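Local atomic coordinates of prephenate dehydrogenase (Corynebacterium glutamicum ATCC 13032, PDB entry 3KTD), a protein that probably catalyses the oxidative decarboxylation of prephenate in tyrosine biosynthesis with NAD+ or NADP+ as hydride acceptor. Residues 56-61 with 82-87; 60-65 with 70-75; 96-101 with 169-174. All blocks are in the same frame, centred on the assembly; numbering follows the deposited sequence.

Interaction 1: 56-61 with 82-87; sequences ADLEAT and DSLLDA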
loop_
_atom_site.group_PDB
_atom_site.type_symbol
_atom_site.label_atom_id
_atom_site.label_comp_id
_atom_site.label_asym_id
_atom_site.label_seq_id
_atom_site.Cartn_x
_atom_site.Cartn_y
_atom_site.Cartn_z
ATOM N N ALA A 56 -35.076 -4.171 16.457
ATOM C CA ALA A 56 -34.166 -5.216 16.920
ATOM C C ALA A 56 -34.919 -6.543 16.972
ATOM O O ALA A 56 -34.440 -7.522 17.540
ATOM C CB ALA A 56 -33.574 -4.855 18.283
ATOM N N ASP A 57 -36.084 -6.558 16.328
ATOM C CA ASP A 57 -36.976 -7.704 16.284
ATOM C C ASP A 57 -36.922 -8.295 14.863
ATOM O O ASP A 57 -37.634 -7.839 13.960
ATOM C CB ASP A 57 -38.386 -7.228 16.647
ATOM C CG ASP A 57 -39.379 -8.360 16.793
ATOM O OD1 ASP A 57 -39.092 -9.485 16.336
ATOM O OD2 ASP A 57 -40.473 -8.119 17.358
ATOM N N LEU A 58 -36.076 -9.304 14.667
ATOM C CA LEU A 58 -35.897 -9.906 13.342
ATOM C C LEU A 58 -37.173 -10.517 12.773
ATOM O O LEU A 58 -37.466 -10.360 11.585
ATOM C CB LEU A 58 -34.796 -10.964 13.367
ATOM C CG LEU A 58 -34.511 -11.613 12.010
ATOM C CD1 LEU A 58 -33.987 -10.608 10.987
ATOM C CD2 LEU A 58 -33.544 -12.731 12.198
ATOM N N GLU A 59 -37.926 -11.224 13.608
ATOM C CA GLU A 59 -39.185 -11.828 13.161
ATOM C C GLU A 59 -40.163 -10.752 12.677
ATOM O O GLU A 59 -40.813 -10.918 11.642
ATOM C CB GLU A 59 -39.840 -12.663 14.268
ATOM C CG GLU A 59 -40.932 -13.608 13.729
ATOM C CD GLU A 59 -41.952 -14.049 14.775
ATOM O OE1 GLU A 59 -41.981 -13.474 15.887
ATOM O OE2 GLU A 59 -42.748 -14.970 14.466
ATOM N N ALA A 60 -40.263 -9.656 13.428
ATOM C CA ALA A 60 -41.191 -8.577 13.086
ATOM C C ALA A 60 -40.787 -7.899 11.784
ATOM O O ALA A 60 -41.646 -7.603 10.944
ATOM C CB ALA A 60 -41.281 -7.561 14.208
ATOM N N THR A 61 -39.482 -7.673 11.613
ATOM C CA THR A 61 -38.966 -7.014 10.418
ATOM C C THR A 61 -39.276 -7.825 9.170
ATOM O O THR A 61 -39.753 -7.276 8.179
ATOM C CB THR A 61 -37.448 -6.778 10.499
ATOM O OG1 THR A 61 -37.152 -5.934 11.618
ATOM C CG2 THR A 61 -36.936 -6.114 9.227
ATOM N N ASP A 82 -25.737 -17.757 6.189
ATOM C CA ASP A 82 -26.625 -18.931 6.236
ATOM C C ASP A 82 -27.808 -18.769 7.182
ATOM O O ASP A 82 -28.931 -19.117 6.833
ATOM C CB ASP A 82 -25.865 -20.194 6.639
ATOM C CG ASP A 82 -24.929 -20.687 5.564
ATOM O OD1 ASP A 82 -24.804 -20.047 4.499
ATOM O OD2 ASP A 82 -24.306 -21.738 5.799
ATOM N N SER A 83 -27.571 -18.247 8.379
ATOM C CA SER A 83 -28.661 -18.119 9.324
ATOM C C SER A 83 -29.666 -17.072 8.840
ATOM O O SER A 83 -30.859 -17.209 9.076
ATOM C CB SER A 83 -28.158 -17.804 10.734
ATOM O OG SER A 83 -27.779 -16.455 10.862
ATOM N N LEU A 84 -29.184 -16.032 8.170
ATOM C CA LEU A 84 -30.078 -15.008 7.620
ATOM C C LEU A 84 -30.810 -15.525 6.369
ATOM O O LEU A 84 -31.942 -15.129 6.103
ATOM C CB LEU A 84 -29.322 -13.704 7.326
ATOM C CG LEU A 84 -29.265 -12.634 8.426
ATOM C CD1 LEU A 84 -30.593 -11.893 8.516
ATOM C CD2 LEU A 84 -28.884 -13.204 9.782
ATOM N N LEU A 85 -30.166 -16.401 5.603
ATOM C CA LEU A 85 -30.828 -17.016 4.463
ATOM C C LEU A 85 -31.961 -17.884 4.983
ATOM O O LEU A 85 -33.084 -17.770 4.529
ATOM C CB LEU A 85 -29.860 -17.865 3.644
ATOM C CG LEU A 85 -28.946 -17.125 2.673
ATOM C CD1 LEU A 85 -27.885 -18.073 2.126
ATOM C CD2 LEU A 85 -29.745 -16.496 1.548
ATOM N N ASP A 86 -31.655 -18.733 5.958
ATOM C CA ASP A 86 -32.656 -19.595 6.579
ATOM C C ASP A 86 -33.778 -18.785 7.217
ATOM O O ASP A 86 -34.944 -19.195 7.174
ATOM C CB ASP A 86 -32.014 -20.519 7.617
ATOM C CG ASP A 86 -31.109 -21.570 6.990
ATOM O OD1 ASP A 86 -31.207 -21.802 5.774
ATOM O OD2 ASP A 86 -30.289 -22.168 7.713
ATOM N N ALA A 87 -33.441 -17.637 7.794
ATOM C CA ALA A 87 -34.447 -16.774 8.413
ATOM C C ALA A 87 -35.398 -16.185 7.371
ATOM O O ALA A 87 -36.592 -16.074 7.613
ATOM C CB ALA A 87 -33.776 -15.657 9.206
#

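Interaction 2: 60-65 with 70-75; sequences ATLQRA and ALIVLA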
loop_
_atom_site.group_PDB
_atom_site.type_symbol
_atom_site.label_atom_id
_atom_site.label_comp_id
_atom_site.label_asym_id
_atom_site.label_seq_id
_atom_site.Cartn_x
_atom_site.Cartn_y
_atom_site.Cartn_z
ATOM N N ALA A 60 -40.263 -9.656 13.428
ATOM C CA ALA A 60 -41.191 -8.577 13.086
ATOM C C ALA A 60 -40.787 -7.899 11.784
ATOM O O ALA A 60 -41.646 -7.603 10.944
ATOM C CB ALA A 60 -41.281 -7.561 14.208
ATOM N N THR A 61 -39.482 -7.673 11.613
ATOM C CA THR A 61 -38.966 -7.014 10.418
ATOM C C THR A 61 -39.276 -7.825 9.170
ATOM O O THR A 61 -39.753 -7.276 8.179
ATOM C CB THR A 61 -37.448 -6.778 10.499
ATOM O OG1 THR A 61 -37.152 -5.934 11.618
ATOM C CG2 THR A 61 -36.936 -6.114 9.227
ATOM N N LEU A 62 -39.016 -9.127 9.225
ATOM C CA LEU A 62 -39.255 -10.007 8.081
ATOM C C LEU A 62 -40.743 -10.150 7.758
ATOM O O LEU A 62 -41.111 -10.277 6.589
ATOM C CB LEU A 62 -38.619 -11.378 8.318
ATOM C CG LEU A 62 -37.086 -11.388 8.360
ATOM C CD1 LEU A 62 -36.545 -12.711 8.892
ATOM C CD2 LEU A 62 -36.503 -11.100 6.985
ATOM N N GLN A 63 -41.592 -10.126 8.787
ATOM C CA GLN A 63 -43.047 -10.186 8.595
ATOM C C GLN A 63 -43.521 -8.992 7.758
ATOM O O GLN A 63 -44.304 -9.145 6.819
ATOM C CB GLN A 63 -43.765 -10.203 9.946
ATOM C CG GLN A 63 -45.291 -10.340 9.823
ATOM C CD GLN A 63 -46.005 -10.369 11.173
ATOM O OE1 GLN A 63 -45.690 -9.593 12.082
ATOM N NE2 GLN A 63 -46.989 -11.260 11.300
ATOM N N ARG A 64 -43.024 -7.813 8.123
ATOM C CA ARG A 64 -43.321 -6.555 7.441
ATOM C C ARG A 64 -42.681 -6.537 6.066
ATOM O O ARG A 64 -43.281 -6.074 5.100
ATOM C CB ARG A 64 -42.789 -5.378 8.273
ATOM C CG ARG A 64 -42.888 -4.003 7.615
ATOM C CD ARG A 64 -42.304 -2.930 8.522
ATOM N NE ARG A 64 -41.996 -1.686 7.814
ATOM C CZ ARG A 64 -41.387 -0.634 8.364
ATOM N NH1 ARG A 64 -41.003 -0.652 9.639
ATOM N NH2 ARG A 64 -41.152 0.448 7.634
ATOM N N ALA A 65 -41.449 -7.029 5.986
ATOM C CA ALA A 65 -40.745 -7.083 4.718
ATOM C C ALA A 65 -41.571 -7.905 3.746
ATOM O O ALA A 65 -41.733 -7.522 2.587
ATOM C CB ALA A 65 -39.364 -7.683 4.894
ATOM N N ALA A 70 -40.614 -6.072 0.189
ATOM C CA ALA A 70 -39.395 -5.274 0.239
ATOM C C ALA A 70 -38.214 -6.025 -0.334
ATOM O O ALA A 70 -38.145 -7.257 -0.257
ATOM C CB ALA A 70 -39.077 -4.861 1.672
ATOM N N LEU A 71 -37.283 -5.273 -0.911
ATOM C CA LEU A 71 -36.014 -5.843 -1.327
ATOM C C LEU A 71 -35.212 -5.972 -0.042
ATOM O O LEU A 71 -35.030 -4.988 0.660
ATOM C CB LEU A 71 -35.313 -4.928 -2.316
ATOM C CG LEU A 71 -33.900 -5.336 -2.726
ATOM C CD1 LEU A 71 -33.883 -6.660 -3.449
ATOM C CD2 LEU A 71 -33.298 -4.229 -3.586
ATOM N N ILE A 72 -34.772 -7.185 0.282
ATOM C CA ILE A 72 -34.051 -7.437 1.529
ATOM C C ILE A 72 -32.541 -7.442 1.295
ATOM O O ILE A 72 -32.040 -8.223 0.487
ATOM C CB ILE A 72 -34.450 -8.791 2.146
ATOM C CG1 ILE A 72 -35.955 -8.844 2.413
ATOM C CG2 ILE A 72 -33.687 -9.038 3.435
ATOM C CD1 ILE A 72 -36.416 -10.125 3.095
ATOM N N VAL A 73 -31.812 -6.581 1.998
ATOM C CA VAL A 73 -30.359 -6.544 1.873
ATOM C C VAL A 73 -29.741 -7.268 3.064
ATOM O O VAL A 73 -29.933 -6.860 4.210
ATOM C CB VAL A 73 -29.827 -5.097 1.828
ATOM C CG1 VAL A 73 -28.305 -5.091 1.831
ATOM C CG2 VAL A 73 -30.363 -4.358 0.612
ATOM N N LEU A 74 -29.018 -8.352 2.807
ATOM C CA LEU A 74 -28.344 -9.055 3.890
ATOM C C LEU A 74 -26.971 -8.414 4.043
ATOM O O LEU A 74 -26.018 -8.789 3.365
ATOM C CB LEU A 74 -28.250 -10.559 3.620
ATOM C CG LEU A 74 -29.556 -11.256 3.218
ATOM C CD1 LEU A 74 -29.373 -12.772 3.272
ATOM C CD2 LEU A 74 -30.716 -10.836 4.093
ATOM N N ALA A 75 -26.909 -7.422 4.934
ATOM C CA ALA A 75 -25.704 -6.631 5.204
ATOM C C ALA A 75 -24.975 -7.178 6.427
ATOM O O ALA A 75 -24.794 -6.487 7.433
ATOM C CB ALA A 75 -26.084 -5.165 5.416
#

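Interaction 3: 96-101 with 169-174; sequences GFTDVV and KDVVQM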
loop_
_atom_site.group_PDB
_atom_site.type_symbol
_atom_site.label_atom_id
_atom_site.label_comp_id
_atom_site.label_asym_id
_atom_site.label_seq_id
_atom_site.Cartn_x
_atom_site.Cartn_y
_atom_site.Cartn_z
ATOM N N GLY A 96 -37.696 -10.726 -2.813
ATOM C CA GLY A 96 -36.391 -10.661 -3.470
ATOM C C GLY A 96 -35.341 -10.232 -2.448
ATOM O O GLY A 96 -35.684 -9.607 -1.437
ATOM N N PHE A 97 -34.071 -10.564 -2.689
ATOM C CA PHE A 97 -33.024 -10.199 -1.745
ATOM C C PHE A 97 -31.608 -10.222 -2.316
ATOM O O PHE A 97 -31.312 -10.961 -3.249
ATOM C CB PHE A 97 -33.090 -11.111 -0.514
ATOM C CG PHE A 97 -32.789 -12.538 -0.811
ATOM C CD1 PHE A 97 -33.794 -13.395 -1.253
ATOM C CD2 PHE A 97 -31.495 -13.034 -0.661
ATOM C CE1 PHE A 97 -33.515 -14.729 -1.537
ATOM C CE2 PHE A 97 -31.202 -14.359 -0.943
ATOM C CZ PHE A 97 -32.215 -15.214 -1.381
ATOM N N THR A 98 -30.730 -9.421 -1.715
ATOM C CA THR A 98 -29.341 -9.330 -2.133
ATOM C C THR A 98 -28.411 -9.336 -0.925
ATOM O O THR A 98 -28.856 -9.115 0.196
ATOM C CB THR A 98 -29.108 -8.068 -2.974
ATOM O OG1 THR A 98 -27.764 -8.060 -3.466
ATOM C CG2 THR A 98 -29.381 -6.810 -2.166
ATOM N N ASP A 99 -27.130 -9.618 -1.157
ATOM C CA ASP A 99 -26.125 -9.637 -0.091
ATOM C C ASP A 99 -25.024 -8.627 -0.402
ATOM O O ASP A 99 -25.052 -7.992 -1.444
ATOM C CB ASP A 99 -25.515 -11.029 0.060
ATOM C CG ASP A 99 -24.476 -11.334 -1.003
ATOM O OD1 ASP A 99 -24.837 -11.390 -2.194
ATOM O OD2 ASP A 99 -23.296 -11.531 -0.640
ATOM N N VAL A 100 -24.046 -8.495 0.488
ATOM C CA VAL A 100 -22.962 -7.521 0.301
ATOM C C VAL A 100 -21.547 -8.105 0.478
ATOM O O VAL A 100 -20.563 -7.368 0.529
ATOM C CB VAL A 100 -23.136 -6.380 1.284
ATOM C CG1 VAL A 100 -24.511 -5.740 1.096
ATOM C CG2 VAL A 100 -22.945 -6.895 2.700
ATOM N N VAL A 101 -21.445 -9.429 0.509
ATOM C CA VAL A 101 -20.206 -10.096 0.891
ATOM C C VAL A 101 -19.110 -10.094 -0.175
ATOM O O VAL A 101 -19.359 -10.254 -1.361
ATOM C CB VAL A 101 -20.512 -11.534 1.358
ATOM C CG1 VAL A 101 -19.246 -12.295 1.692
ATOM C CG2 VAL A 101 -21.450 -11.490 2.573
ATOM N N LYS A 169 -33.327 -5.340 -11.297
ATOM C CA LYS A 169 -33.425 -3.909 -11.574
ATOM C C LYS A 169 -33.379 -3.085 -10.292
ATOM O O LYS A 169 -32.534 -2.195 -10.166
ATOM C CB LYS A 169 -34.677 -3.584 -12.389
ATOM C CG LYS A 169 -34.535 -3.991 -13.854
ATOM C CD LYS A 169 -35.660 -3.468 -14.769
ATOM C CE LYS A 169 -36.907 -4.343 -14.774
ATOM N NZ LYS A 169 -37.740 -4.006 -15.953
ATOM N N ASP A 170 -34.245 -3.394 -9.333
ATOM C CA ASP A 170 -34.248 -2.658 -8.066
ATOM C C ASP A 170 -32.866 -2.652 -7.366
ATOM O O ASP A 170 -32.468 -1.645 -6.793
ATOM C CB ASP A 170 -35.328 -3.196 -7.120
ATOM C CG ASP A 170 -36.736 -2.693 -7.466
ATOM O OD1 ASP A 170 -36.892 -1.664 -8.165
ATOM O OD2 ASP A 170 -37.705 -3.324 -7.010
ATOM N N VAL A 171 -32.130 -3.756 -7.432
ATOM C CA VAL A 171 -30.816 -3.815 -6.804
ATOM C C VAL A 171 -29.874 -2.831 -7.483
ATOM O O VAL A 171 -29.095 -2.140 -6.825
ATOM C CB VAL A 171 -30.209 -5.240 -6.859
ATOM C CG1 VAL A 171 -28.719 -5.210 -6.542
ATOM C CG2 VAL A 171 -30.952 -6.178 -5.909
ATOM N N VAL A 172 -29.960 -2.756 -8.806
ATOM C CA VAL A 172 -29.121 -1.850 -9.568
ATOM C C VAL A 172 -29.554 -0.400 -9.323
ATOM O O VAL A 172 -28.716 0.494 -9.139
ATOM C CB VAL A 172 -29.177 -2.187 -11.055
ATOM C CG1 VAL A 172 -28.363 -1.201 -11.855
ATOM C CG2 VAL A 172 -28.664 -3.587 -11.274
ATOM N N GLN A 173 -30.863 -0.171 -9.307
ATOM C CA GLN A 173 -31.393 1.154 -9.021
ATOM C C GLN A 173 -30.989 1.617 -7.639
ATOM O O GLN A 173 -30.713 2.795 -7.444
ATOM C CB GLN A 173 -32.925 1.171 -9.155
ATOM C CG GLN A 173 -33.393 1.144 -10.588
ATOM C CD GLN A 173 -32.820 2.290 -11.373
ATOM O OE1 GLN A 173 -32.008 2.096 -12.279
ATOM N NE2 GLN A 173 -33.186 3.502 -10.988
HETATM N N MSE A 174 -30.961 0.681 -6.691
HETATM C CA MSE A 174 -30.542 0.954 -5.318
HETATM C C MSE A 174 -29.065 1.386 -5.287
HETATM O O MSE A 174 -28.734 2.458 -4.763
HETATM C CB MSE A 174 -30.758 -0.286 -4.438
HETATM C CG MSE A 174 -30.591 -0.040 -2.949
HETATM SE SE MSE A 174 -30.499 -1.659 -1.870
HETATM C CE MSE A 174 -28.839 -2.411 -2.544
#

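Interaction 1: 56-61 with 82-87
Leu58 reaches across from the first turn of its helix and sets its forked end against two residues of helix 78-91, Leu84 and Ala87, with one methyl for each. Its CB bond already points at helix 78-91, and with CG anti to the backbone N (chi1 -178°) the two methyls are carried further that way. CD2 meets Ala87 CB at 4.2 Å, methyl against methyl. The other branch, CD1, approaches Leu84 CD1 at 4.4 Å. Leu84 starts off to the flank of the contact, and its end then turns back to bring CD1 near. Leucine suits position 58 because it is long enough to reach both residues, while the short Ala87 offers its methyl close to its own backbone. Both helices lie on the same face of a Rossmann-type sheet: helix 58-67 makes the crossover between strands 54-55 and 71-74, and helix 78-91 leads from strand 71-74 to strand 97-99. Beneath them, Leu58 also touches Tyr37 and Leu84 touches Leu14, residues of two underlying strands. Asp57, at the N-cap, caps the turn that carries Leu58. Its OD1 accepts from Ala60 N at 3.1 Å, a fairly straight bond (161°) that arrives from above the carboxylate plane; a short acidic side chain can fold back in this way onto a backbone NH of the first turn. Asp57 O takes two donors from one residue, Thr61 N at 3.0 Å and Thr61 OG1 at 3.1 Å, the hydroxyl standing above the carbonyl plane. Threonine can thus sit in a buried position with its hydroxyl satisfied.

Interaction 2: 60-65 with 70-75
Ile72 holds CG1 anti to its carbonyl carbon (chi1 -58°) and then runs out extended, carrying CD1 away from the strand to Leu62 and Ala65 on the helix. Leu62, with CG likewise opposite its own carbonyl carbon (chi1 -67°), swings its end toward the strand although its first bond leaves the helix along the flank. The segments are the helix and the following strand of a beta-alpha-beta crossover in the Rossmann-type nucleotide-binding domain, in which helix 58-67 returns the chain from the edge strand 54-55 to strand 71-74. Leu62 CD2 and Ile72 CD1 meet at 4.0 Å, the two side chains crossing at about a right angle. The same Ile72 CD1 lies 4.2 Å from Ala65 CB, so one methyl serves two helix residues a turn apart. Isoleucine suits the site because its branched CB agrees with an extended backbone while its longer arm still spans to the helix. Leu62 also packs on Ala87 and Val88 of helix 78-91, and Ile72 on Leu14 of the neighbouring strand. Closer to the turn, small residues let the chains converge: the CA atoms of Ala65 and Ala70 are 5.0 Å apart and their CB atoms 4.3 Å. The carbonyl of Ala70 is bonded by Asn95 ND2, which tucks the start of the strand against the loop before 97-99. The backbone itself joins helix to strand, since Ala70 N donates to Ala65 O, five residues earlier, at 3.0 Å with an almost straight N-H...O angle of 173°.

Interaction 3: 96-101 with 169-174
The apolar contacts centre on Thr98, whose CB and CG2 both face Val171 CG2, at 3.9 and 4.1 Å. The two branched side chains pass at a slant. Thr98 CG2 also lies 4.4 Å from CE of Met174, modelled as selenomethionine; this long, flexible side chain reaches the strand from a turn further along the helix. Branched valine and threonine make compact surfaces where a helix lies on a sheet. Here helix 162-177 packs on the face of the Rossmann-type sheet opposite to helices 58-67 and 78-91; strand alternation turns Thr98 toward it and Phe97 the other way, onto Leu85. Val171 and Met174 extend the packing to Leu71 and Val73 of the adjoining strand.

Polar bonds are made with residues around the contact. With OG1 anti to the backbone N (chi1 -175°), the hydroxyl of Thr98 bonds to Val121 O in the next strand and the methyl faces the helix. Asp99 OD2 accepts from Val101 N at 3.0 Å, forming an Asx turn, and the same oxygen makes a salt bridge with Lys104 NZ. On the helix, Asp170 OD2 forms a salt bridge with Arg9 NH1 and a hydrogen bond with Ser8 OG.

Overall arrangement
The three contacts belong to one Rossmann-type domain and lie on the two faces of its sheet. Interactions 1 and 2, centres 8 Å apart, share helix 58-67 on one face, and Leu85 CD2 packs on Leu74 CD1 at 4.1 Å between them. Interaction 3 lies on the other face, about 12 Å between centres from interaction 2 and 17 Å from interaction 1. Between the faces, strands 71-74 and 97-99 run side by side, with probable hydrogen bonds from Leu74 N to Thr98 O (2.7 Å) and Thr98 N to Ile72 O (2.8 Å). Leu84 of interaction 1 lies near, without touching, the glycines of a GxGxxG-like turn after strand 11-14, which in Rossmann folds usually binds the dinucleotide.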